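Local coordinates for protein putative aldo/keto reductase (Salmonella enterica subsp. enterica serovar Typhimurium, PDB 4R9O) that probably acts as an NADP-dependent oxidoreductase of the aldo/keto reductase family, built on a TIM barrel, at residues A74-L77 / R78-Q82; R106-I109 / I110-E114; A113-S116 / L117-A121; N162-P165 / A166-T169. All blocks are in the same frame, centred on the assembly; numbering follows the deposited sequence.

Contact 1. Residues A74-L77 / R78-Q82; sequences APHL and REKLQ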
loop_
_atom_site.group_PDB
_atom_site.type_symbol
_atom_site.label_atom_id
_atom_site.label_comp_id
_atom_site.label_asym_id
_atom_site.label_seq_id
_atom_site.Cartn_x
_atom_site.Cartn_y
_atom_site.Cartn_z
ATOM N N ALA C 74 32.456 37.610 -16.847
ATOM C CA ALA C 74 31.680 38.749 -16.361
ATOM C C ALA C 74 31.635 38.784 -14.831
ATOM O O ALA C 74 30.604 38.472 -14.234
ATOM C CB ALA C 74 30.269 38.705 -16.932
ATOM N N PRO C 75 32.757 39.176 -14.194
ATOM C CA PRO C 75 32.951 39.102 -12.737
ATOM C C PRO C 75 32.065 40.049 -11.935
ATOM O O PRO C 75 31.921 39.860 -10.728
ATOM C CB PRO C 75 34.426 39.475 -12.564
ATOM C CG PRO C 75 34.743 40.299 -13.752
ATOM C CD PRO C 75 33.955 39.699 -14.875
ATOM N N HIS C 76 31.479 41.042 -12.591
ATOM C CA HIS C 76 30.573 41.967 -11.921
ATOM C C HIS C 76 29.242 41.294 -11.577
ATOM O O HIS C 76 28.510 41.769 -10.710
ATOM C CB HIS C 76 30.331 43.202 -12.793
ATOM C CG HIS C 76 29.671 42.894 -14.101
ATOM N ND1 HIS C 76 30.343 42.315 -15.157
ATOM C CD2 HIS C 76 28.398 43.081 -14.524
ATOM C CE1 HIS C 76 29.512 42.155 -16.171
ATOM N NE2 HIS C 76 28.327 42.615 -15.815
ATOM N N LEU C 77 28.936 40.190 -12.257
ATOM C CA LEU C 77 27.667 39.495 -12.067
ATOM C C LEU C 77 27.567 38.836 -10.695
ATOM O O LEU C 77 26.480 38.737 -10.127
ATOM C CB LEU C 77 27.462 38.424 -13.140
ATOM C CG LEU C 77 27.372 38.847 -14.603
ATOM C CD1 LEU C 77 26.861 37.676 -15.434
ATOM C CD2 LEU C 77 26.492 40.074 -14.771
ATOM N N ARG C 78 28.708 38.373 -10.191
ATOM C CA ARG C 78 28.789 37.620 -8.942
ATOM C C ARG C 78 28.042 38.275 -7.783
ATOM O O ARG C 78 27.242 37.631 -7.100
ATOM C CB ARG C 78 30.261 37.428 -8.559
ATOM C CG ARG C 78 30.491 36.711 -7.236
ATOM C CD ARG C 78 29.846 35.354 -7.236
ATOM N NE ARG C 78 28.548 35.386 -6.584
ATOM C CZ ARG C 78 28.321 34.993 -5.337
ATOM N NH1 ARG C 78 27.101 35.071 -4.837
ATOM N NH2 ARG C 78 29.310 34.517 -4.596
ATOM N N GLU C 79 28.313 39.558 -7.567
ATOM C CA GLU C 79 27.713 40.312 -6.476
ATOM C C GLU C 79 26.206 40.457 -6.638
ATOM O O GLU C 79 25.496 40.726 -5.676
ATOM C CB GLU C 79 28.341 41.697 -6.386
ATOM C CG GLU C 79 29.851 41.703 -6.351
ATOM C CD GLU C 79 30.421 43.036 -6.820
ATOM O OE1 GLU C 79 30.012 43.507 -7.904
ATOM O OE2 GLU C 79 31.263 43.618 -6.099
ATOM N N LYS C 80 25.724 40.281 -7.863
ATOM C CA LYS C 80 24.316 40.496 -8.161
ATOM C C LYS C 80 23.493 39.223 -7.966
ATOM O O LYS C 80 22.265 39.253 -8.034
ATOM C CB LYS C 80 24.147 41.010 -9.595
ATOM C CG LYS C 80 24.917 42.288 -9.905
ATOM C CD LYS C 80 24.599 42.777 -11.314
ATOM C CE LYS C 80 25.342 44.070 -11.663
ATOM N NZ LYS C 80 26.813 43.870 -11.799
ATOM N N LEU C 81 24.177 38.111 -7.722
ATOM C CA LEU C 81 23.519 36.815 -7.598
ATOM C C LEU C 81 23.542 36.283 -6.170
ATOM O O LEU C 81 24.446 36.587 -5.391
ATOM C CB LEU C 81 24.185 35.785 -8.511
ATOM C CG LEU C 81 24.305 36.069 -10.013
ATOM C CD1 LEU C 81 25.461 35.273 -10.622
ATOM C CD2 LEU C 81 22.996 35.728 -10.698
ATOM N N GLN C 82 22.538 35.483 -5.831
ATOM C CA GLN C 82 22.622 34.624 -4.657
ATOM C C GLN C 82 22.814 33.208 -5.180
ATOM O O GLN C 82 21.952 32.669 -5.876
ATOM C CB GLN C 82 21.379 34.721 -3.769
ATOM C CG GLN C 82 21.107 36.107 -3.217
ATOM C CD GLN C 82 20.420 36.978 -4.243
ATOM O OE1 GLN C 82 20.765 38.152 -4.419
ATOM N NE2 GLN C 82 19.453 36.397 -4.945
#
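Pro75 O lies 3.6 Å from Arg78 N in the alpha-to-beta connection of a TIM barrel, between helix 63-73 and strand 82-90. Residues 75-80 have helical backbone angles. Pro75 O also touches CB of Arg78.

At His76 the polar contact is made by the main chain. Lys80 NZ donates to His76 O at 2.9 Å and stands well above the carbonyl plane, 68° out of it. The lysine chain runs straight to CE and bends only at its last torsion (chi4 69°), which turns NZ back to this oxygen. The same NZ lies at the edge of the imidazole, 3.2 Å from His76 CD2.

Leu77 O takes a backbone bond from Lys80 N at 2.8 Å. Its side chain points into the protein, onto Ile41 of helix 34-46 and Leu71 of helix 63-73. Arg78, bent at chi2 and chi3, forms a salt bridge from NH1 to Asp126 of strand 125-130, donates from NH2 to Thr122 OG1 and makes a cation-pi contact with Tyr124. Arg78 NH1 also donates to Leu81 O at 3.1 Å. Leu81 CG rests 3.4 Å from Leu77 O.

Contact 2. Residues R106-I109 / I110-E114; sequences RRHI and ILSAE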
loop_
_atom_site.group_PDB
_atom_site.type_symbol
_atom_site.label_atom_id
_atom_site.label_comp_id
_atom_site.label_asym_id
_atom_site.label_seq_id
_atom_site.Cartn_x
_atom_site.Cartn_y
_atom_site.Cartn_z
ATOM N N ARG C 106 31.990 14.957 7.490
ATOM C CA ARG C 106 32.504 16.310 7.676
ATOM C C ARG C 106 33.513 16.758 6.600
ATOM O O ARG C 106 33.401 17.860 6.056
ATOM C CB ARG C 106 33.159 16.418 9.053
ATOM C CG ARG C 106 33.588 17.827 9.452
ATOM C CD ARG C 106 34.742 17.787 10.454
ATOM N NE ARG C 106 36.005 17.491 9.781
ATOM C CZ ARG C 106 36.934 18.399 9.484
ATOM N NH1 ARG C 106 36.762 19.674 9.821
ATOM N NH2 ARG C 106 38.046 18.028 8.862
ATOM N N ARG C 107 34.501 15.922 6.297
ATOM C CA ARG C 107 35.557 16.369 5.399
ATOM C C ARG C 107 35.051 16.437 3.946
ATOM O O ARG C 107 35.421 17.347 3.196
ATOM C CB ARG C 107 36.803 15.478 5.517
ATOM C CG ARG C 107 37.912 15.899 4.555
ATOM C CD ARG C 107 39.241 15.155 4.729
ATOM N NE ARG C 107 39.897 14.955 3.432
ATOM C CZ ARG C 107 41.128 15.360 3.134
ATOM N NH1 ARG C 107 41.630 15.136 1.922
ATOM N NH2 ARG C 107 41.855 16.005 4.038
ATOM N N HIS C 108 34.178 15.513 3.558
ATOM C CA HIS C 108 33.564 15.575 2.231
ATOM C C HIS C 108 32.714 16.843 2.028
ATOM O O HIS C 108 32.729 17.451 0.957
ATOM C CB HIS C 108 32.697 14.341 1.981
ATOM C CG HIS C 108 31.972 14.374 0.670
ATOM N ND1 HIS C 108 32.582 14.063 -0.525
ATOM C CD2 HIS C 108 30.690 14.692 0.368
ATOM C CE1 HIS C 108 31.708 14.188 -1.510
ATOM N NE2 HIS C 108 30.552 14.567 -0.994
ATOM N N ILE C 109 31.964 17.229 3.049
ATOM C CA ILE C 109 31.156 18.435 2.958
ATOM C C ILE C 109 32.073 19.646 2.759
ATOM O O ILE C 109 31.841 20.487 1.886
ATOM C CB ILE C 109 30.273 18.617 4.215
ATOM C CG1 ILE C 109 29.243 17.476 4.288
ATOM C CG2 ILE C 109 29.607 19.988 4.193
ATOM C CD1 ILE C 109 28.423 17.402 5.617
ATOM N N ILE C 110 33.137 19.706 3.550
ATOM C CA ILE C 110 34.072 20.812 3.455
ATOM C C ILE C 110 34.752 20.827 2.087
ATOM O O ILE C 110 34.823 21.866 1.442
ATOM C CB ILE C 110 35.132 20.743 4.571
ATOM C CG1 ILE C 110 34.458 20.944 5.936
ATOM C CG2 ILE C 110 36.250 21.759 4.328
ATOM C CD1 ILE C 110 35.411 20.945 7.103
ATOM N N LEU C 111 35.228 19.667 1.643
ATOM C CA LEU C 111 35.937 19.579 0.372
ATOM C C LEU C 111 34.997 19.850 -0.806
ATOM O O LEU C 111 35.405 20.454 -1.792
ATOM C CB LEU C 111 36.610 18.218 0.218
ATOM C CG LEU C 111 37.784 17.943 1.175
ATOM C CD1 LEU C 111 38.414 16.581 0.896
ATOM C CD2 LEU C 111 38.840 19.054 1.156
ATOM N N SER C 112 33.742 19.421 -0.697
ATOM C CA SER C 112 32.748 19.712 -1.740
ATOM C C SER C 112 32.479 21.207 -1.900
ATOM O O SER C 112 32.448 21.723 -3.016
ATOM C CB SER C 112 31.435 18.998 -1.440
ATOM O OG SER C 112 31.615 17.599 -1.509
ATOM N N ALA C 113 32.275 21.893 -0.779
ATOM C CA ALA C 113 32.050 23.334 -0.789
ATOM C C ALA C 113 33.242 24.076 -1.375
ATOM O O ALA C 113 33.080 25.048 -2.114
ATOM C CB ALA C 113 31.761 23.835 0.615
ATOM N N GLU C 114 34.441 23.616 -1.043
ATOM C CA GLU C 114 35.652 24.254 -1.541
ATOM C C GLU C 114 35.830 24.009 -3.039
ATOM O O GLU C 114 36.235 24.914 -3.770
ATOM C CB GLU C 114 36.866 23.774 -0.742
ATOM C CG GLU C 114 37.134 24.683 0.456
ATOM C CD GLU C 114 37.987 24.054 1.535
ATOM O OE1 GLU C 114 38.471 22.916 1.340
ATOM O OE2 GLU C 114 38.173 24.714 2.583
#
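His108 O accepts two bonds from one residue. Ser112 N donates to His108 O at 2.8 Å, the regular i to i+4 bond of helix 106-119. Ser112 OG donates to His108 O at 2.7 Å and comes from the opposite face of the carbonyl plane. The hydroxyl reaches the oxygen because OG is anti to the carbonyl carbon of its own residue (chi1 -65°), which puts it beside the backbone N, on the side of the preceding turn. The same OG sits over one face of the His108 imidazole, 3.2 Å above its plane and offset toward the rim. The ring meets OG with a face because chi1 of His108 (177°) sets CG anti to the backbone N, beside the carbonyl carbon.

Three more backbone bonds continue the helix, from Ile110 N, Leu111 N and Ala113 N to the carbonyls of Arg106, Arg107 and Ile109.

Farther out, each arginine carries an aliphatic neighbour. Ile110 CD1 lies over one face of the Arg106 guanidinium, 3.3 Å from NH1. Leu111 CG lies over one face of the Arg107 guanidinium, and its CD1 is 3.4 Å from Arg107 NE; this pair is on the exposed side. On the inner side, Ile109 packs on Cys87 of strand 82-90 and Ile130 of strand 125-130. Ile110 and Ala113 meet Leu149 of helix 139-151. The helix is thus one of the outer helices of the barrel.

The chemistry implies that the buried serine hydroxyl spends its proton inside its own helix. The flat guanidinium faces, which take no hydrogen bonds, accept Ile110 and Leu111, while the N-H groups at their edges can still point to other partners.

Contact 3. Residues A113-S116 / L117-A121; sequences AEQS and LKNLA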
loop_
_atom_site.group_PDB
_atom_site.type_symbol
_atom_site.label_atom_id
_atom_site.label_comp_id
_atom_site.label_asym_id
_atom_site.label_seq_id
_atom_site.Cartn_x
_atom_site.Cartn_y
_atom_site.Cartn_z
ATOM N N ALA C 113 32.275 21.893 -0.779
ATOM C CA ALA C 113 32.050 23.334 -0.789
ATOM C C ALA C 113 33.242 24.076 -1.375
ATOM O O ALA C 113 33.080 25.048 -2.114
ATOM C CB ALA C 113 31.761 23.835 0.615
ATOM N N GLU C 114 34.441 23.616 -1.043
ATOM C CA GLU C 114 35.652 24.254 -1.541
ATOM C C GLU C 114 35.830 24.009 -3.039
ATOM O O GLU C 114 36.235 24.914 -3.770
ATOM C CB GLU C 114 36.866 23.774 -0.742
ATOM C CG GLU C 114 37.134 24.683 0.456
ATOM C CD GLU C 114 37.987 24.054 1.535
ATOM O OE1 GLU C 114 38.471 22.916 1.340
ATOM O OE2 GLU C 114 38.173 24.714 2.583
ATOM N N GLN C 115 35.496 22.810 -3.509
ATOM C CA GLN C 115 35.491 22.565 -4.953
ATOM C C GLN C 115 34.448 23.450 -5.651
ATOM O O GLN C 115 34.691 23.960 -6.749
ATOM C CB GLN C 115 35.225 21.090 -5.269
ATOM C CG GLN C 115 36.478 20.251 -5.413
ATOM C CD GLN C 115 37.461 20.838 -6.416
ATOM O OE1 GLN C 115 37.111 21.111 -7.564
ATOM N NE2 GLN C 115 38.696 21.048 -5.976
ATOM N N SER C 116 33.296 23.630 -5.007
ATOM C CA SER C 116 32.245 24.490 -5.539
ATOM C C SER C 116 32.766 25.909 -5.731
ATOM O O SER C 116 32.586 26.501 -6.796
ATOM C CB SER C 116 31.016 24.495 -4.621
ATOM O OG SER C 116 30.320 23.262 -4.702
ATOM N N LEU C 117 33.438 26.435 -4.709
ATOM C CA LEU C 117 34.073 27.748 -4.811
ATOM C C LEU C 117 35.017 27.854 -6.006
ATOM O O LEU C 117 35.003 28.852 -6.728
ATOM C CB LEU C 117 34.842 28.078 -3.535
ATOM C CG LEU C 117 34.010 28.329 -2.280
ATOM C CD1 LEU C 117 34.908 28.822 -1.144
ATOM C CD2 LEU C 117 32.920 29.339 -2.575
ATOM N N LYS C 118 35.849 26.839 -6.203
ATOM C CA LYS C 118 36.779 26.841 -7.321
ATOM C C LYS C 118 36.046 26.731 -8.659
ATOM O O LYS C 118 36.370 27.449 -9.611
ATOM C CB LYS C 118 37.792 25.706 -7.176
ATOM C CG LYS C 118 38.701 25.834 -5.968
ATOM C CD LYS C 118 39.619 24.627 -5.850
ATOM C CE LYS C 118 40.550 24.732 -4.646
ATOM N NZ LYS C 118 41.449 23.545 -4.532
ATOM N N ASN C 119 35.065 25.835 -8.731
ATOM C CA ASN C 119 34.268 25.660 -9.944
ATOM C C ASN C 119 33.530 26.921 -10.359
ATOM O O ASN C 119 33.603 27.343 -11.517
ATOM C CB ASN C 119 33.255 24.531 -9.768
ATOM C CG ASN C 119 33.913 23.181 -9.711
ATOM O OD1 ASN C 119 35.025 23.011 -10.196
ATOM N ND2 ASN C 119 33.235 22.213 -9.122
ATOM N N LEU C 120 32.824 27.516 -9.403
ATOM C CA LEU C 120 32.002 28.693 -9.661
ATOM C C LEU C 120 32.840 29.969 -9.779
ATOM O O LEU C 120 32.305 31.037 -10.069
ATOM C CB LEU C 120 30.953 28.854 -8.556
ATOM C CG LEU C 120 29.917 27.724 -8.458
ATOM C CD1 LEU C 120 29.155 27.748 -7.128
ATOM C CD2 LEU C 120 28.943 27.786 -9.634
ATOM N N ALA C 121 34.143 29.841 -9.546
ATOM C CA ALA C 121 35.086 30.961 -9.579
ATOM C C ALA C 121 34.648 32.111 -8.673
ATOM O O ALA C 121 34.576 33.266 -9.105
ATOM C CB ALA C 121 35.282 31.459 -11.020
#
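Gln115 and Asn119 stand one helical turn apart, with their side chains crossing at a slant and their amide planes 68° apart. The nearest atoms of the two amides are both oxygens, Gln115 OE1 and Asn119 OD1, 3.9 Å apart. The amides therefore do not pair. Gln115 bends at chi2 (-53°), which brings NE2 beside the straight chain of Lys118, 3.7 Å from its CD. Asn119 CG is 3.2 Å from Gln115 O, but ND2, at a poor angle, makes no bond to it. Asn119 N bonds to Gln115 O at 2.8 Å.

Ser116 and Leu120 line the inner side of helix 106-119. Leu120 CG is 3.4 Å from Ser116 O, which takes the 2.8 Å bond from Leu120 N. Leu120 then packs on Phe67 of helix 63-73 and Ile83 of strand 82-90. Leu117 packs on Leu125 of strand 125-130. After helix 106-119, Ala121 has positive phi and closes a Schellman motif, one bond of which, Ala121 N to Lys118 O, is weak.

Asn119 ND2 donates to Glu64 OE1, which ties this helix to helix 63-73. Ser116 OG bonds to two oxygens, Glu64 OE2 and Ser112 O, with one proton to give. That proton may be shared, or Glu64 may be protonated.

Contact 4. Residues N162-P165 / A166-T169; sequences NFTP and AQFT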
loop_
_atom_site.group_PDB
_atom_site.type_symbol
_atom_site.label_atom_id
_atom_site.label_comp_id
_atom_site.label_asym_id
_atom_site.label_seq_id
_atom_site.Cartn_x
_atom_site.Cartn_y
_atom_site.Cartn_z
ATOM N N ASN C 162 14.869 17.750 0.452
ATOM C CA ASN C 162 14.129 16.485 0.480
ATOM C C ASN C 162 14.135 15.789 1.836
ATOM O O ASN C 162 14.009 14.572 1.898
ATOM C CB ASN C 162 14.667 15.533 -0.582
ATOM C CG ASN C 162 14.746 16.185 -1.945
ATOM O OD1 ASN C 162 13.743 16.649 -2.467
ATOM N ND2 ASN C 162 15.951 16.250 -2.515
ATOM N N PHE C 163 14.268 16.573 2.902
ATOM C CA PHE C 163 14.231 16.063 4.277
ATOM C C PHE C 163 12.804 15.881 4.792
ATOM O O PHE C 163 11.907 16.677 4.485
ATOM C CB PHE C 163 14.996 17.012 5.225
ATOM C CG PHE C 163 16.491 16.759 5.287
ATOM C CD1 PHE C 163 17.160 16.789 6.496
ATOM C CD2 PHE C 163 17.221 16.508 4.136
ATOM C CE1 PHE C 163 18.538 16.557 6.566
ATOM C CE2 PHE C 163 18.593 16.274 4.200
ATOM C CZ PHE C 163 19.251 16.305 5.419
ATOM N N THR C 164 12.595 14.827 5.579
ATOM C CA THR C 164 11.377 14.678 6.361
ATOM C C THR C 164 11.455 15.693 7.495
ATOM O O THR C 164 12.544 16.185 7.791
ATOM C CB THR C 164 11.232 13.245 6.946
ATOM O OG1 THR C 164 12.289 13.010 7.889
ATOM C CG2 THR C 164 11.303 12.194 5.840
ATOM N N PRO C 165 10.316 16.002 8.144
ATOM C CA PRO C 165 10.416 16.887 9.310
ATOM C C PRO C 165 11.305 16.355 10.444
ATOM O O PRO C 165 11.899 17.173 11.140
ATOM C CB PRO C 165 8.957 17.013 9.776
ATOM C CG PRO C 165 8.155 16.809 8.539
ATOM C CD PRO C 165 8.914 15.770 7.744
ATOM N N ALA C 166 11.372 15.043 10.662
ATOM C CA ALA C 166 12.232 14.506 11.721
ATOM C C ALA C 166 13.720 14.633 11.339
ATOM O O ALA C 166 14.573 14.927 12.181
ATOM C CB ALA C 166 11.875 13.042 12.027
ATOM N N GLN C 167 14.039 14.424 10.071
ATOM C CA GLN C 167 15.421 14.650 9.620
ATOM C C GLN C 167 15.817 16.127 9.738
ATOM O O GLN C 167 16.953 16.457 10.111
ATOM C CB GLN C 167 15.594 14.155 8.180
ATOM C CG GLN C 167 15.590 12.616 8.092
ATOM C CD GLN C 167 15.135 12.122 6.741
ATOM O OE1 GLN C 167 15.142 10.918 6.464
ATOM N NE2 GLN C 167 14.726 13.053 5.884
ATOM N N PHE C 168 14.865 17.006 9.417
ATOM C CA PHE C 168 15.071 18.443 9.513
ATOM C C PHE C 168 15.337 18.836 10.974
ATOM O O PHE C 168 16.280 19.571 11.271
ATOM C CB PHE C 168 13.854 19.186 8.945
ATOM C CG PHE C 168 14.024 20.679 8.871
ATOM C CD1 PHE C 168 14.425 21.286 7.694
ATOM C CD2 PHE C 168 13.781 21.471 9.978
ATOM C CE1 PHE C 168 14.582 22.667 7.619
ATOM C CE2 PHE C 168 13.942 22.846 9.918
ATOM C CZ PHE C 168 14.345 23.446 8.734
ATOM N N THR C 169 14.515 18.331 11.888
ATOM C CA THR C 169 14.659 18.688 13.286
ATOM C C THR C 169 15.959 18.153 13.884
ATOM O O THR C 169 16.611 18.816 14.688
ATOM C CB THR C 169 13.466 18.169 14.081
ATOM O OG1 THR C 169 12.298 18.847 13.608
ATOM C CG2 THR C 169 13.648 18.439 15.563
#
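Thr164 OG1 accepts from Gln167 N at 3.1 Å, with an N-H...O angle of 163°. The first torsion of Thr164 (chi1 65°) places OG1 between its own N and carbonyl carbon, facing the helix start. Thr164 O accepts in turn from Phe168 N at 3.0 Å.

Pro165 O is used three times. Thr169 N and Thr169 OG1 both donate to Pro165 O at 3.0 Å, from opposite faces of the carbonyl plane. Gln201 NE2 of helix 198-205 is the third donor.

Thr164 is the N-cap of helix 165-173: its hydroxyl oxygen takes one of the first backbone N-H groups of the helix. The segment follows strand 155-161 of the TIM barrel, at the end of the strands where the cofactor binds in this family. Asn162 probably contributes to the NADP site. Its ND2 donates to His131 O, and its OD1 takes a weak bond from Trp212 NE1. Phe163 O accepts from Asn182 ND2.

Gln167, extended beyond CG, passes across the Thr164 side chain, its CG 3.3 Å from Thr164 OG1. Its amide stands at 74° to the Phe163 ring. CB of Gln167 lies 3.5 Å from Phe163 CD1, and Phe168 N lies at the edge of that ring. Phe168 itself turns away, onto Leu179 and Leu205. On the outer side, Ala166 and Gln167 pack on Asp200 of a second subunit, and Thr169 on its Gln204.

The four contacts come in order along the chain of a single TIM barrel, with contacts 2 and 3 overlapping. Contact 1 lies in the connection from helix 63-73 to strand 82-90. Contacts 2 and 3 are successive parts of helix 106-119, share Ala113 and Glu114, and have centres 10 Å apart. Contact 1 comes within about 5 Å of contact 3, between nearest atoms, without touching it. Contact 4 starts helix 165-173 and lies on the opposite side of the chain's centre from contact 1, with centres 32 Å apart. The first three contacts lie in the outer layer of the barrel. Contact 4 joins the probable NADP site to a subunit interface.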